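Local coordinates for glutathione-independent glyoxalase DJ-1 (Schizosaccharomyces pombe, PDB 4QYT), which converts methylglyoxal to D-lactate in a single glutathione-independent step and helps protect the cell against reactive oxygen species, at residues Val7-Ala12 / Ile32-Val37; Trp24-Arg29 / Lys173-Val178; Asp69-Tyr74 / Lys100-Lys105. All blocks are in the same frame, centred on the assembly; numbering follows the deposited sequence. Where two conformers were deposited one is given.

Contact 1: residues Val7-Ala12 / Ile32-Val37. With EDO (1,2-ethanediol), chain E.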
loop_
_atom_site.group_PDB
_atom_site.type_symbol
_atom_site.label_atom_id
_atom_site.label_comp_id
_atom_site.label_asym_id
_atom_site.label_seq_id
_atom_site.Cartn_x
_atom_site.Cartn_y
_atom_site.Cartn_z
ATOM N N VAL A 7 -12.326 -13.523 1.846
ATOM C CA VAL A 7 -11.849 -12.757 0.699
ATOM C C VAL A 7 -10.642 -13.431 0.059
ATOM O O VAL A 7 -9.727 -13.887 0.750
ATOM C CB VAL A 7 -11.488 -11.324 1.156
ATOM C CG1 VAL A 7 -11.024 -10.467 -0.008
ATOM C CG2 VAL A 7 -12.667 -10.677 1.876
ATOM N N CYS A 8 -10.637 -13.405 -1.276
ATOM C CA CYS A 8 -9.464 -13.753 -2.074
ATOM C C CYS A 8 -8.922 -12.501 -2.747
ATOM O O CYS A 8 -9.642 -11.859 -3.529
ATOM C CB CYS A 8 -9.849 -14.743 -3.169
ATOM S SG CYS A 8 -8.544 -15.019 -4.371
ATOM N N LEU A 9 -7.666 -12.182 -2.455
ATOM C CA LEU A 9 -6.950 -11.128 -3.170
ATOM C C LEU A 9 -6.002 -11.838 -4.145
ATOM O O LEU A 9 -5.013 -12.438 -3.759
ATOM C CB LEU A 9 -6.219 -10.272 -2.142
ATOM C CG LEU A 9 -5.457 -9.080 -2.628
ATOM C CD1 LEU A 9 -6.060 -8.259 -3.677
ATOM C CD2 LEU A 9 -4.969 -8.242 -1.478
ATOM N N PHE A 10 -6.385 -11.807 -5.431
ATOM C CA PHE A 10 -5.505 -12.394 -6.441
ATOM C C PHE A 10 -4.238 -11.574 -6.554
ATOM O O PHE A 10 -4.229 -10.353 -6.403
ATOM C CB PHE A 10 -6.215 -12.447 -7.797
ATOM C CG PHE A 10 -7.234 -13.539 -7.930
ATOM C CD1 PHE A 10 -6.843 -14.870 -7.951
ATOM C CD2 PHE A 10 -8.588 -13.273 -8.107
ATOM C CE1 PHE A 10 -7.768 -15.886 -8.144
ATOM C CE2 PHE A 10 -9.497 -14.292 -8.320
ATOM C CZ PHE A 10 -9.096 -15.599 -8.344
ATOM N N VAL A 11 -3.164 -12.251 -6.959
ATOM C CA VAL A 11 -1.862 -11.620 -7.103
ATOM C C VAL A 11 -1.082 -12.393 -8.156
ATOM O O VAL A 11 -1.196 -13.614 -8.248
ATOM C CB VAL A 11 -1.116 -11.510 -5.755
ATOM C CG1 VAL A 11 -0.711 -12.884 -5.215
ATOM C CG2 VAL A 11 0.073 -10.567 -5.793
ATOM N N ALA A 12 -0.279 -11.682 -8.937
ATOM C CA ALA A 12 0.549 -12.284 -9.963
ATOM C C ALA A 12 1.899 -11.573 -9.932
ATOM O O ALA A 12 2.027 -10.476 -9.386
ATOM C CB ALA A 12 -0.126 -12.099 -11.319
ATOM N N ILE A 32 -11.761 -9.759 8.855
ATOM C CA ILE A 32 -12.383 -10.580 7.838
ATOM C C ILE A 32 -11.325 -11.433 7.191
ATOM O O ILE A 32 -10.335 -10.884 6.675
ATOM C CB ILE A 32 -13.114 -9.708 6.816
ATOM C CG1 ILE A 32 -14.320 -9.021 7.474
ATOM C CG2 ILE A 32 -13.512 -10.506 5.593
ATOM C CD1 ILE A 32 -15.042 -8.003 6.621
ATOM N N PRO A 33 -11.453 -12.767 7.231
ATOM C CA PRO A 33 -10.433 -13.621 6.619
ATOM C C PRO A 33 -10.117 -13.257 5.179
ATOM O O PRO A 33 -11.045 -13.053 4.389
ATOM C CB PRO A 33 -11.030 -15.021 6.729
ATOM C CG PRO A 33 -11.951 -14.940 7.883
ATOM C CD PRO A 33 -12.528 -13.569 7.856
ATOM N N ILE A 34 -8.827 -13.243 4.854
ATOM C CA ILE A 34 -8.362 -12.900 3.517
ATOM C C ILE A 34 -7.121 -13.709 3.205
ATOM O O ILE A 34 -6.211 -13.784 4.040
ATOM C CB ILE A 34 -8.141 -11.373 3.353
ATOM C CG1 ILE A 34 -7.767 -11.015 1.925
ATOM C CG2 ILE A 34 -7.142 -10.805 4.360
ATOM C CD1 ILE A 34 -7.904 -9.537 1.626
ATOM N N ASP A 35 -7.109 -14.294 2.001
ATOM C CA ASP A 35 -5.948 -15.002 1.477
ATOM C C ASP A 35 -5.459 -14.276 0.231
ATOM O O ASP A 35 -6.278 -13.850 -0.572
ATOM C CB ASP A 35 -6.294 -16.435 1.017
ATOM C CG ASP A 35 -6.647 -17.409 2.117
ATOM O OD1 ASP A 35 -6.163 -17.237 3.253
ATOM O OD2 ASP A 35 -7.371 -18.367 1.807
ATOM N N SER A 36 -4.147 -14.268 0.025
ATOM C CA SER A 36 -3.597 -13.924 -1.278
ATOM C C SER A 36 -3.428 -15.200 -2.068
ATOM O O SER A 36 -2.940 -16.214 -1.557
ATOM C CB SER A 36 -2.278 -13.168 -1.143
ATOM O OG SER A 36 -1.349 -13.917 -0.376
ATOM N N VAL A 37 -3.887 -15.148 -3.318
ATOM C CA VAL A 37 -3.917 -16.318 -4.206
ATOM C C VAL A 37 -3.165 -15.981 -5.475
ATOM O O VAL A 37 -3.594 -15.127 -6.267
ATOM C CB VAL A 37 -5.365 -16.764 -4.489
ATOM C CG1 VAL A 37 -5.369 -17.928 -5.451
ATOM C CG2 VAL A 37 -6.112 -17.122 -3.191
HETATM C C1 EDO E . 1.220 -13.220 2.625
HETATM O O1 EDO E . 2.509 -12.740 2.456
HETATM C C2 EDO E . 0.017 -12.415 2.085
HETATM O O2 EDO E . 0.215 -12.221 0.754
#

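Contact 2: residues Trp24-Arg29 / Lys173-Val178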
loop_
_atom_site.group_PDB
_atom_site.type_symbol
_atom_site.label_atom_id
_atom_site.label_comp_id
_atom_site.label_asym_id
_atom_site.label_seq_id
_atom_site.Cartn_x
_atom_site.Cartn_y
_atom_site.Cartn_z
ATOM N N TRP A 24 -5.854 -5.432 1.332
ATOM C CA TRP A 24 -5.296 -6.390 2.304
ATOM C C TRP A 24 -5.394 -5.838 3.725
ATOM O O TRP A 24 -5.940 -6.462 4.640
ATOM C CB TRP A 24 -3.829 -6.688 1.971
ATOM C CG TRP A 24 -3.207 -7.677 2.894
ATOM C CD1 TRP A 24 -2.502 -7.369 4.015
ATOM C CD2 TRP A 24 -3.308 -9.089 2.854
ATOM N NE1 TRP A 24 -2.153 -8.497 4.673
ATOM C CE2 TRP A 24 -2.609 -9.577 3.978
ATOM C CE3 TRP A 24 -3.891 -10.005 1.971
ATOM C CZ2 TRP A 24 -2.474 -10.938 4.238
ATOM C CZ3 TRP A 24 -3.761 -11.358 2.261
ATOM C CH2 TRP A 24 -3.051 -11.788 3.368
ATOM N N GLY A 25 -4.864 -4.634 3.916
ATOM C CA GLY A 25 -4.814 -4.049 5.233
ATOM C C GLY A 25 -6.177 -3.680 5.779
ATOM O O GLY A 25 -6.396 -3.726 6.997
ATOM N N ILE A 26 -7.076 -3.296 4.896
ATOM C CA ILE A 26 -8.450 -2.925 5.318
ATOM C C ILE A 26 -9.208 -4.152 5.800
ATOM O O ILE A 26 -9.820 -4.126 6.871
ATOM C CB ILE A 26 -9.147 -2.158 4.184
ATOM C CG1 ILE A 26 -8.513 -0.767 4.036
ATOM C CG2 ILE A 26 -10.654 -2.028 4.426
ATOM C CD1 ILE A 26 -8.857 -0.059 2.742
ATOM N N PHE A 27 -9.175 -5.245 5.032
ATOM C CA PHE A 27 -9.870 -6.460 5.475
ATOM C C PHE A 27 -9.227 -7.070 6.705
ATOM O O PHE A 27 -9.958 -7.558 7.585
ATOM C CB PHE A 27 -10.016 -7.458 4.325
ATOM C CG PHE A 27 -11.124 -7.121 3.388
ATOM C CD1 PHE A 27 -12.433 -7.351 3.783
ATOM C CD2 PHE A 27 -10.925 -6.545 2.166
ATOM C CE1 PHE A 27 -13.497 -6.991 2.981
ATOM C CE2 PHE A 27 -12.004 -6.198 1.358
ATOM C CZ PHE A 27 -13.316 -6.391 1.800
ATOM N N LYS A 28 -7.897 -7.017 6.826
ATOM C CA LYS A 28 -7.262 -7.499 8.050
ATOM C C LYS A 28 -7.734 -6.677 9.261
ATOM O O LYS A 28 -8.065 -7.222 10.329
ATOM C CB LYS A 28 -5.729 -7.448 7.923
ATOM C CG LYS A 28 -5.189 -8.593 7.103
ATOM C CD LYS A 28 -4.882 -9.770 8.007
ATOM C CE LYS A 28 -4.364 -10.961 7.257
ATOM N NZ LYS A 28 -3.997 -12.079 8.187
ATOM N N ARG A 29 -7.810 -5.354 9.119
ATOM C CA ARG A 29 -8.300 -4.538 10.230
ATOM C C ARG A 29 -9.731 -4.890 10.602
ATOM O O ARG A 29 -10.135 -4.756 11.764
ATOM C CB ARG A 29 -8.200 -3.068 9.874
ATOM C CG ARG A 29 -6.765 -2.525 9.969
ATOM C CD ARG A 29 -6.662 -1.177 9.304
ATOM N NE ARG A 29 -5.373 -0.519 9.479
ATOM C CZ ARG A 29 -4.270 -0.876 8.850
ATOM N NH1 ARG A 29 -4.286 -1.823 7.917
ATOM N NH2 ARG A 29 -3.151 -0.195 9.060
ATOM N N LYS A 173 -14.770 0.660 -0.221
ATOM C CA LYS A 173 -16.037 0.394 -0.912
ATOM C C LYS A 173 -16.394 -1.095 -0.807
ATOM O O LYS A 173 -17.542 -1.459 -0.536
ATOM C CB LYS A 173 -15.973 0.863 -2.368
ATOM C CG LYS A 173 -17.332 0.918 -3.053
ATOM C CD LYS A 173 -18.221 2.051 -2.542
ATOM C CE LYS A 173 -19.464 2.189 -3.395
ATOM N NZ LYS A 173 -20.295 3.348 -2.985
ATOM N N LEU A 174 -15.398 -1.966 -1.000
ATOM C CA LEU A 174 -15.613 -3.402 -0.832
ATOM C C LEU A 174 -16.067 -3.733 0.575
ATOM O O LEU A 174 -17.061 -4.421 0.787
ATOM C CB LEU A 174 -14.347 -4.159 -1.212
ATOM C CG LEU A 174 -14.054 -4.207 -2.717
ATOM C CD1 LEU A 174 -12.568 -4.470 -2.905
ATOM C CD2 LEU A 174 -14.900 -5.271 -3.389
ATOM N N LEU A 175 -15.347 -3.229 1.566
ATOM C CA LEU A 175 -15.687 -3.481 2.938
ATOM C C LEU A 175 -17.108 -3.023 3.293
ATOM O O LEU A 175 -17.838 -3.711 4.008
ATOM C CB LEU A 175 -14.690 -2.756 3.874
ATOM C CG LEU A 175 -14.953 -2.985 5.363
ATOM C CD1 LEU A 175 -14.820 -4.444 5.763
ATOM C CD2 LEU A 175 -14.059 -2.094 6.197
ATOM N N GLU A 176 -17.491 -1.877 2.755
ATOM C CA GLU A 176 -18.796 -1.289 3.028
ATOM C C GLU A 176 -19.923 -2.216 2.617
ATOM O O GLU A 176 -21.014 -2.148 3.205
ATOM C CB GLU A 176 -18.920 0.048 2.271
ATOM C CG GLU A 176 -20.087 0.880 2.770
ATOM C CD GLU A 176 -20.202 2.230 2.104
ATOM O OE1 GLU A 176 -19.493 2.469 1.108
ATOM O OE2 GLU A 176 -20.828 3.122 2.735
ATOM N N GLN A 177 -19.707 -3.071 1.619
ATOM C CA GLN A 177 -20.770 -3.964 1.172
ATOM C C GLN A 177 -21.046 -5.099 2.134
ATOM O O GLN A 177 -22.116 -5.700 2.065
ATOM C CB GLN A 177 -20.445 -4.552 -0.206
ATOM C CG GLN A 177 -20.075 -3.547 -1.277
ATOM C CD GLN A 177 -20.956 -2.301 -1.266
ATOM O OE1 GLN A 177 -20.445 -1.177 -1.251
ATOM N NE2 GLN A 177 -22.213 -2.471 -1.475
ATOM N N VAL A 178 -20.053 -5.455 2.955
ATOM C CA VAL A 178 -20.081 -6.688 3.724
ATOM C C VAL A 178 -20.009 -6.518 5.226
ATOM O O VAL A 178 -20.518 -7.345 5.950
ATOM C CB VAL A 178 -19.047 -7.733 3.320
ATOM C CG1 VAL A 178 -19.315 -8.169 1.916
ATOM C CG2 VAL A 178 -17.604 -7.242 3.512
#

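Contact 3: residues Asp69-Tyr74 / Lys100-Lys105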
loop_
_atom_site.group_PDB
_atom_site.type_symbol
_atom_site.label_atom_id
_atom_site.label_comp_id
_atom_site.label_asym_id
_atom_site.label_seq_id
_atom_site.Cartn_x
_atom_site.Cartn_y
_atom_site.Cartn_z
ATOM N N ASP A 69 -15.358 -24.640 -6.986
ATOM C CA ASP A 69 -14.743 -24.864 -5.691
ATOM C C ASP A 69 -14.314 -23.554 -5.044
ATOM O O ASP A 69 -14.410 -23.359 -3.831
ATOM C CB ASP A 69 -13.615 -25.887 -5.765
ATOM C CG ASP A 69 -13.336 -26.478 -4.398
ATOM O OD1 ASP A 69 -14.213 -27.226 -3.924
ATOM O OD2 ASP A 69 -12.283 -26.197 -3.817
ATOM N N PHE A 70 -13.796 -22.645 -5.879
ATOM C CA PHE A 70 -13.459 -21.311 -5.422
ATOM C C PHE A 70 -14.650 -20.643 -4.765
ATOM O O PHE A 70 -14.543 -20.052 -3.684
ATOM C CB PHE A 70 -12.943 -20.476 -6.593
ATOM C CG PHE A 70 -12.484 -19.108 -6.180
ATOM C CD1 PHE A 70 -13.376 -18.072 -6.025
ATOM C CD2 PHE A 70 -11.146 -18.831 -6.041
ATOM C CE1 PHE A 70 -12.952 -16.790 -5.713
ATOM C CE2 PHE A 70 -10.685 -17.547 -5.781
ATOM C CZ PHE A 70 -11.590 -16.524 -5.630
ATOM N N ALA A 71 -15.813 -20.756 -5.408
ATOM C CA ALA A 71 -17.009 -20.138 -4.889
ATOM C C ALA A 71 -17.509 -20.761 -3.594
ATOM O O ALA A 71 -18.210 -20.128 -2.812
ATOM C CB ALA A 71 -18.115 -20.187 -5.939
ATOM N N LYS A 72 -17.101 -21.999 -3.336
ATOM C CA LYS A 72 -17.373 -22.628 -2.048
ATOM C C LYS A 72 -16.461 -22.120 -0.934
ATOM O O LYS A 72 -16.769 -22.299 0.236
ATOM C CB LYS A 72 -17.192 -24.138 -2.134
ATOM C CG LYS A 72 -18.220 -24.832 -3.000
ATOM C CD LYS A 72 -17.924 -26.310 -3.181
ATOM C CE LYS A 72 -18.888 -27.014 -4.119
ATOM N NZ LYS A 72 -18.473 -28.438 -4.277
ATOM N N GLN A 73 -15.353 -21.503 -1.283
ATOM C CA GLN A 73 -14.342 -21.047 -0.332
ATOM C C GLN A 73 -14.348 -19.547 -0.087
ATOM O O GLN A 73 -13.956 -19.117 1.012
ATOM C CB GLN A 73 -12.940 -21.464 -0.791
ATOM C CG GLN A 73 -12.754 -22.964 -0.862
ATOM C CD GLN A 73 -11.326 -23.337 -1.195
ATOM O OE1 GLN A 73 -10.384 -22.892 -0.546
ATOM N NE2 GLN A 73 -11.140 -24.155 -2.229
ATOM N N TYR A 74 -14.705 -18.755 -1.081
ATOM C CA TYR A 74 -14.550 -17.299 -1.030
ATOM C C TYR A 74 -15.834 -16.625 -1.428
ATOM O O TYR A 74 -16.595 -17.120 -2.261
ATOM C CB TYR A 74 -13.407 -16.832 -1.958
ATOM C CG TYR A 74 -12.075 -17.364 -1.585
ATOM C CD1 TYR A 74 -11.373 -16.873 -0.487
ATOM C CD2 TYR A 74 -11.471 -18.353 -2.325
ATOM C CE1 TYR A 74 -10.128 -17.374 -0.137
ATOM C CE2 TYR A 74 -10.234 -18.854 -1.999
ATOM C CZ TYR A 74 -9.564 -18.383 -0.869
ATOM O OH TYR A 74 -8.324 -18.908 -0.563
ATOM N N LYS A 100 -17.137 -14.301 -13.648
ATOM C CA LYS A 100 -18.415 -14.605 -14.287
ATOM C C LYS A 100 -19.362 -15.299 -13.339
ATOM O O LYS A 100 -20.580 -15.013 -13.332
ATOM C CB LYS A 100 -18.188 -15.461 -15.532
ATOM C CG LYS A 100 -17.542 -14.705 -16.663
ATOM C CD LYS A 100 -17.255 -15.589 -17.848
ATOM C CE LYS A 100 -18.522 -15.814 -18.649
ATOM N NZ LYS A 100 -19.038 -14.558 -19.295
ATOM N N GLU A 101 -18.846 -16.238 -12.549
ATOM C CA GLU A 101 -19.702 -16.912 -11.592
ATOM C C GLU A 101 -20.224 -15.971 -10.532
ATOM O O GLU A 101 -21.380 -16.075 -10.096
ATOM C CB GLU A 101 -18.963 -18.062 -10.904
ATOM C CG GLU A 101 -19.778 -18.778 -9.844
ATOM C CD GLU A 101 -21.079 -19.365 -10.367
ATOM O OE1 GLU A 101 -21.070 -19.901 -11.518
ATOM O OE2 GLU A 101 -22.036 -19.480 -9.537
ATOM N N PHE A 102 -19.362 -15.070 -10.061
ATOM C CA PHE A 102 -19.736 -14.201 -8.979
ATOM C C PHE A 102 -20.685 -13.100 -9.408
ATOM O O PHE A 102 -21.433 -12.579 -8.591
ATOM C CB PHE A 102 -18.498 -13.576 -8.317
ATOM C CG PHE A 102 -17.793 -14.424 -7.295
ATOM C CD1 PHE A 102 -17.887 -15.790 -7.264
ATOM C CD2 PHE A 102 -17.007 -13.815 -6.333
ATOM C CE1 PHE A 102 -17.242 -16.520 -6.303
ATOM C CE2 PHE A 102 -16.341 -14.539 -5.380
ATOM C CZ PHE A 102 -16.461 -15.896 -5.363
ATOM N N TYR A 103 -20.616 -12.666 -10.674
ATOM C CA TYR A 103 -21.328 -11.450 -11.093
ATOM C C TYR A 103 -22.824 -11.639 -10.888
ATOM O O TYR A 103 -23.426 -12.601 -11.337
ATOM C CB TYR A 103 -21.019 -11.115 -12.540
ATOM C CG TYR A 103 -21.572 -9.773 -12.978
ATOM C CD1 TYR A 103 -21.058 -8.596 -12.479
ATOM C CD2 TYR A 103 -22.683 -9.684 -13.794
ATOM C CE1 TYR A 103 -21.560 -7.355 -12.817
ATOM C CE2 TYR A 103 -23.196 -8.441 -14.166
ATOM C CZ TYR A 103 -22.632 -7.286 -13.661
ATOM O OH TYR A 103 -23.148 -6.058 -14.014
ATOM N N LYS A 104 -23.425 -10.654 -10.231
ATOM C CA LYS A 104 -24.852 -10.632 -9.930
ATOM C C LYS A 104 -25.306 -11.763 -9.026
ATOM O O LYS A 104 -26.488 -11.941 -8.849
ATOM C CB LYS A 104 -25.709 -10.574 -11.189
ATOM C CG LYS A 104 -25.758 -9.198 -11.788
ATOM C CD LYS A 104 -26.646 -9.105 -13.010
ATOM C CE LYS A 104 -28.079 -9.149 -12.565
ATOM N NZ LYS A 104 -28.986 -8.775 -13.681
ATOM N N LYS A 105 -24.412 -12.420 -8.329
ATOM C CA LYS A 105 -24.833 -13.376 -7.347
ATOM C C LYS A 105 -25.103 -12.673 -6.038
ATOM O O LYS A 105 -24.360 -11.774 -5.607
ATOM C CB LYS A 105 -23.803 -14.481 -7.204
ATOM C CG LYS A 105 -23.624 -15.321 -8.462
ATOM C CD LYS A 105 -24.900 -16.045 -8.860
ATOM C CE LYS A 105 -24.947 -16.165 -10.376
ATOM N NZ LYS A 105 -23.882 -17.050 -10.916
#

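Contact 1: residues Val7-Ala12 / Ile32-Val37
Val-7 and Ile-34 are paired in register on neighbouring parallel strands, and their side chains cross at a slant, the end of the isoleucine filling the hollow that the valine offers. Ile-34 stretches out, CG1 turned directly away from its own amide nitrogen (chi1 -175°), and lays CD1 3.6 Å from Val-7 CG1. Val-7 CG2 turns the other way and meets Ile-32 CG2 at 3.8 Å, so the two methyls of one valine serve two isoleucines. Leu-9 continues this face, and Phe-27 and Phe-20 of helix 17-29 cover it.

On the reverse face Cys-8 SG sits 3.4 Å from Val-37 CG2, in a tight fit: a slim sulfur fits over the centre of the Phe-10 ring and a beta-branched valine beside its edge.

Five backbone bonds join the segments, straightest from Leu-9 N to Asp-35 O (2.9 Å, 170°). The strands belong to a right-handed beta-alpha-beta unit of the DJ-1/PfpI fold, with helix 17-29 as its crossover. Asp-35, on the Cys-8 face, hydrogen-bonds Tyr-74 through OD2; Ser-36 OG bonds Asn-58 N and an ethanediol probably from the crystallisation liquor. Alternate peptides of 7-12 thus bond this strand, those of Cys-8 and Phe-10 strand 76-79, between largely apolar faces.

Contact 2: residues Trp24-Arg29 / Lys173-Val178
The ring of Phe-27 reaches across from helix 24-29 to segment 173-178 and is met in turn by three residues of the second segment. Leu-174 comes first: its CB lies near the plane of the ring, at the edge, 3.9 Å from Phe-27 CZ, and the two side chains run at about a right angle. Leucine suits this position because its branched end can continue past the ring to the central sheet.

Leu-175 follows, and its two methyls divide the work. A first torsion of -179° carries the side chain back past Phe-27 in the opposite sense to the ring, placing CD1 4.0 Å from Phe-27 CE1. CD2 takes the other partner, Ile-26 CG2, at 3.8 Å. That isoleucine methyl approaches obliquely, so the forked leucine spans two successive residues of helix 24-29. Tyr-184 and Val-187 of helix 181-190 also pack on Leu-175.

Both helices lie on the same side of the central, mostly parallel sheet of this DJ-1/PfpI alpha/beta fold; the axes of the two segments, 10.3 Å apart at closest, are inclined at -28°. Phe-27 occupies the groove between them and rests on Ile-34, Ile-76 and Ile-78 of the sheet beneath, Leu-174 sharing Ile-78 and Val-178 sharing Ile-76.

One turn on from Leu-174, Val-178 brings CG2 to the ring edge, 4.1 Å from Phe-27 CE1. Away from this apolar seam, Lys-28 and Arg-29 reach the second subunit, forming salt bridges with its Asp-52 and Asp-16 respectively; Arg-29 NH1 additionally bonds Gly-25 O at 3.0 Å.

Contact 3: residues Asp69-Tyr74 / Lys100-Lys105
Phe-70 and Phe-102 carry the aromatic part of this contact, their side chains running at about a right angle. Phe-70 CE1 comes to 3.6 Å from Phe-102 CZ, which lies at the rim of the Phe-70 ring, near its plane. The ring planes are inclined at 52° and the centroids stand 5.8 Å apart, an oblique pairing. Phe-70 reaches this place because its first torsion, fully extended from the amide nitrogen (chi1 -176°), swings the ring toward helix 93-102. One face of the same ring is covered by Tyr-74, whose CD2 lies over its centre, and the ring also meets that of Phe-10 on strand 7-12.

Ala-71 adds an aliphatic contact. Its CB meets the edge of the Phe-102 ring, 3.8 Å from CE1, and looks more distantly to Glu-101 CG. A one-carbon side chain suits a point where the second helix sends a whole phenyl ring against the first. Phe-102 CZ comes within 3.3 Å of Tyr-74 O, which accepts a hydrogen bond from Lys-108 NZ.

Other polar bonds stay inside a segment. Gln-73 NE2 donates to Asp-69 OD2 at 2.8 Å, from above the carboxylate plane. In one of its two conformers, Lys-105 folds back over the type II turn from Phe-102 to Lys-105: its NZ bonds Glu-101 O at 2.8 Å and makes a weaker salt bridge to Glu-101 OE2, tying the turn to the helix end.

Two neighbouring helices of the alpha/beta fold, 67-73 and 93-102, are thus joined near the C-terminal parts of both. The chemistry implies cohesion across the interface by apolar and aromatic packing, while the polar groups are bonded within their segments or to outside partners such as Arg-59 and Lys-108.

In the fold
The three contacts share the central sheet of one DJ-1/PfpI domain. Contact 1 joins two of its adjacent strands, 7-12 and 34-39; contact 2 packs helices 17-29 and 167-178 on one side, and contact 3 joins helices 67-73 and 93-102 on the other. Contact 1 touches both, with centres about 12 Å from contact 2 and about 14 Å from contact 3, whereas contacts 2 and 3 are about 18 Å apart between centres and do not touch. Along the chain, contacts 1 and 2 interlock, and contact 3 falls between the segments of contact 2. The result is a three-layer sandwich that brings the chain's early and late helices together.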